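Side-chain contact in putative pyrazinamidase/nicotinamidase (Streptococcus mutans, PDB 3S2S), which probably hydrolyses the amide of nicotinamide and pyrazinamide, as a zinc-binding member of the isochorismatase family: residues V71-Y76 with A120-K125. Residues are numbered along the deposited sequence; the frame is centred on the assembly and turned at random.
Sequences VTQKAY and ADFYQK
Phe122 sends its ring across to helix 65-77 with CG anti to the backbone N (chi1 179°), and Tyr76 holds its own CG in the same relation, which brings the two rings together between the helices. They form an offset edge-to-face pair, the edge of Phe122 turned to the face of Tyr76, with centroids 5.6 Å apart and planes at 78°. Phe122 CZ lies 3.8 Å from Tyr76 CB. Thr72 takes one face of the phenylalanine: its methyl makes a CH-pi contact, CG2 lying 4.2 Å from the ring centroid and only 13° off the normal. At the rim, near the ring plane, Gln73 OE1 sits 3.5 Å from Phe122 CD1. The polar ends are satisfied elsewhere: Thr72 OG1 hydrogen-bonds to Ile68 O in the preceding turn, Gln73 NE2 to Asp77 OD1, and Tyr76 OH to Asp129 OD1. Both helices lie over the parallel beta-sheet of this alpha/beta fold, Thr72 and Tyr76 touching Ile82 and Phe122 touching Phe84 on strand 81-87, while His126 stacks on Phe122. With no hydrogen bond between the segments, the helices meet through one buried aromatic ring, whose weakly positive C-H rim probably welcomes both the amide oxygen and the tyrosine pi face.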
ATOM      1  N   VAL A  71       0.382  25.087 -18.879  1.00 23.17           N
ATOM      2  CA  VAL A  71      -0.083  24.873 -17.516  1.00 20.91           C
ATOM      3  C   VAL A  71       1.039  24.324 -16.644  1.00 22.07           C
ATOM      4  O   VAL A  71       1.102  24.621 -15.463  1.00 23.96           O
ATOM      5  CB  VAL A  71      -1.367  24.008 -17.437  1.00 30.22           C
ATOM      6  CG1 VAL A  71      -1.075  22.579 -17.761  1.00 32.50           C
ATOM      7  CG2 VAL A  71      -2.010  24.124 -16.046  1.00 35.00           C
ATOM      8  N   THR A  72       1.920  23.525 -17.237  1.00 20.79           N
ATOM      9  CA  THR A  72       3.081  23.004 -16.510  1.00 21.34           C
ATOM     10  C   THR A  72       4.049  24.134 -16.136  1.00 24.82           C
ATOM     11  O   THR A  72       4.515  24.220 -15.002  1.00 23.47           O
ATOM     12  CB  THR A  72       3.785  21.925 -17.341  1.00 21.15           C
ATOM     13  OG1 THR A  72       2.829  20.896 -17.627  1.00 19.72           O
ATOM     14  CG2 THR A  72       4.970  21.319 -16.588  1.00 22.38           C
ATOM     15  N   GLN A  73       4.331  25.021 -17.083  1.00 24.05           N
ATOM     16  CA  GLN A  73       5.191  26.152 -16.779  1.00 25.28           C
ATOM     17  C   GLN A  73       4.554  27.020 -15.690  1.00 25.85           C
ATOM     18  O   GLN A  73       5.237  27.503 -14.771  1.00 25.46           O
ATOM     19  CB  GLN A  73       5.436  26.978 -18.045  1.00 25.43           C
ATOM     20  CG  GLN A  73       6.337  28.174 -17.832  1.00 25.45           C
ATOM     21  CD  GLN A  73       7.769  27.775 -17.567  1.00 29.01           C
ATOM     22  OE1 GLN A  73       8.411  27.152 -18.411  1.00 30.05           O
ATOM     23  NE2 GLN A  73       8.282  28.142 -16.396  1.00 30.90           N
ATOM     24  N   LYS A  74       3.246  27.217 -15.778  1.00 24.94           N
ATOM     25  CA  LYS A  74       2.565  28.046 -14.783  1.00 27.48           C
ATOM     26  C   LYS A  74       2.620  27.431 -13.399  1.00 29.82           C
ATOM     27  O   LYS A  74       2.907  28.117 -12.416  1.00 29.37           O
ATOM     28  CB  LYS A  74       1.125  28.352 -15.172  1.00 33.19           C
ATOM     29  CG  LYS A  74       0.382  29.088 -14.071  1.00 48.68           C
ATOM     30  CD  LYS A  74      -0.834  29.827 -14.587  1.00 64.67           C
ATOM     31  CE  LYS A  74      -1.379  30.767 -13.520  1.00 75.33           C
ATOM     32  NZ  LYS A  74      -2.390  31.718 -14.064  1.00 79.56           N
ATOM     33  N   ALA A  75       2.357  26.130 -13.318  1.00 24.01           N
ATOM     34  CA  ALA A  75       2.416  25.448 -12.025  1.00 22.31           C
ATOM     35  C   ALA A  75       3.801  25.627 -11.438  1.00 22.00           C
ATOM     36  O   ALA A  75       3.947  25.929 -10.250  1.00 26.27           O
ATOM     37  CB  ALA A  75       2.102  23.970 -12.181  1.00 21.14           C
ATOM     38  N   TYR A  76       4.819  25.463 -12.280  1.00 23.74           N
ATOM     39  CA  TYR A  76       6.197  25.594 -11.823  1.00 25.80           C
ATOM     40  C   TYR A  76       6.482  27.018 -11.342  1.00 26.52           C
ATOM     41  O   TYR A  76       7.103  27.207 -10.293  1.00 30.20           O
ATOM     42  CB  TYR A  76       7.186  25.196 -12.908  1.00 25.70           C
ATOM     43  CG  TYR A  76       8.624  25.416 -12.508  1.00 27.64           C
ATOM     44  CD1 TYR A  76       9.321  24.448 -11.785  1.00 28.12           C
ATOM     45  CD2 TYR A  76       9.280  26.600 -12.826  1.00 33.29           C
ATOM     46  CE1 TYR A  76      10.643  24.642 -11.409  1.00 28.01           C
ATOM     47  CE2 TYR A  76      10.597  26.803 -12.448  1.00 34.52           C
ATOM     48  CZ  TYR A  76      11.267  25.820 -11.741  1.00 35.06           C
ATOM     49  OH  TYR A  76      12.573  26.009 -11.365  1.00 36.25           O
ATOM     50  N   ALA A 120       8.834  18.940 -23.686  1.00 23.66           N
ATOM     51  CA  ALA A 120      10.188  18.399 -23.792  1.00 27.45           C
ATOM     52  C   ALA A 120      11.237  19.468 -23.453  1.00 29.52           C
ATOM     53  O   ALA A 120      12.220  19.188 -22.785  1.00 27.85           O
ATOM     54  CB  ALA A 120      10.438  17.830 -25.182  1.00 28.55           C
ATOM     55  N   ASP A 121      11.033  20.691 -23.934  1.00 28.49           N
ATOM     56  CA  ASP A 121      11.943  21.785 -23.611  1.00 27.90           C
ATOM     57  C   ASP A 121      11.892  22.107 -22.120  1.00 31.82           C
ATOM     58  O   ASP A 121      12.935  22.329 -21.495  1.00 31.48           O
ATOM     59  CB  ASP A 121      11.615  23.037 -24.438  1.00 28.67           C
ATOM     60  N   PHE A 122      10.687  22.123 -21.542  1.00 29.94           N
ATOM     61  CA  PHE A 122      10.568  22.341 -20.104  1.00 24.73           C
ATOM     62  C   PHE A 122      11.398  21.318 -19.336  1.00 27.00           C
ATOM     63  O   PHE A 122      12.185  21.678 -18.456  1.00 27.63           O
ATOM     64  CB  PHE A 122       9.111  22.299 -19.620  1.00 24.60           C
ATOM     65  CG  PHE A 122       8.977  22.502 -18.150  1.00 25.20           C
ATOM     66  CD1 PHE A 122       8.794  23.776 -17.615  1.00 29.82           C
ATOM     67  CD2 PHE A 122       9.074  21.419 -17.283  1.00 19.86           C
ATOM     68  CE1 PHE A 122       8.692  23.960 -16.230  1.00 29.35           C
ATOM     69  CE2 PHE A 122       8.988  21.597 -15.898  1.00 22.44           C
ATOM     70  CZ  PHE A 122       8.790  22.866 -15.374  1.00 27.77           C
ATOM     71  N   TYR A 123      11.229  20.037 -19.658  1.00 24.75           N
ATOM     72  CA  TYR A 123      11.954  19.026 -18.907  1.00 25.62           C
ATOM     73  C   TYR A 123      13.468  19.191 -19.083  1.00 25.75           C
ATOM     74  O   TYR A 123      14.226  19.151 -18.106  1.00 28.34           O
ATOM     75  CB  TYR A 123      11.520  17.599 -19.260  1.00 27.92           C
ATOM     76  CG  TYR A 123      12.325  16.625 -18.452  1.00 26.48           C
ATOM     77  CD1 TYR A 123      12.109  16.499 -17.093  1.00 26.21           C
ATOM     78  CD2 TYR A 123      13.354  15.892 -19.032  1.00 28.38           C
ATOM     79  CE1 TYR A 123      12.883  15.631 -16.325  1.00 27.96           C
ATOM     80  CE2 TYR A 123      14.111  15.022 -18.285  1.00 31.61           C
ATOM     81  CZ  TYR A 123      13.873  14.903 -16.935  1.00 30.73           C
ATOM     82  OH  TYR A 123      14.630  14.045 -16.186  1.00 35.34           O
ATOM     83  N   GLN A 124      13.908  19.368 -20.322  1.00 27.20           N
ATOM     84  CA  GLN A 124      15.332  19.523 -20.570  1.00 29.52           C
ATOM     85  C   GLN A 124      15.896  20.679 -19.747  1.00 31.65           C
ATOM     86  O   GLN A 124      16.965  20.548 -19.150  1.00 33.44           O
ATOM     87  CB  GLN A 124      15.621  19.708 -22.065  1.00 31.18           C
ATOM     88  N   LYS A 125      15.165  21.795 -19.686  1.00 27.57           N
ATOM     89  CA  LYS A 125      15.662  22.987 -18.992  1.00 28.07           C
ATOM     90  C   LYS A 125      15.688  22.808 -17.483  1.00 31.59           C
ATOM     91  O   LYS A 125      16.433  23.481 -16.778  1.00 33.83           O
ATOM     92  CB  LYS A 125      14.840  24.229 -19.365  1.00 34.54           C
ATOM     93  CG  LYS A 125      15.136  24.754 -20.775  1.00 42.39           C
ATOM     94  CD  LYS A 125      14.202  25.879 -21.197  1.00 50.70           C
ATOM     95  CE  LYS A 125      14.532  26.348 -22.618  1.00 61.54           C
ATOM     96  NZ  LYS A 125      13.667  27.473 -23.080  1.00 64.51           N
TER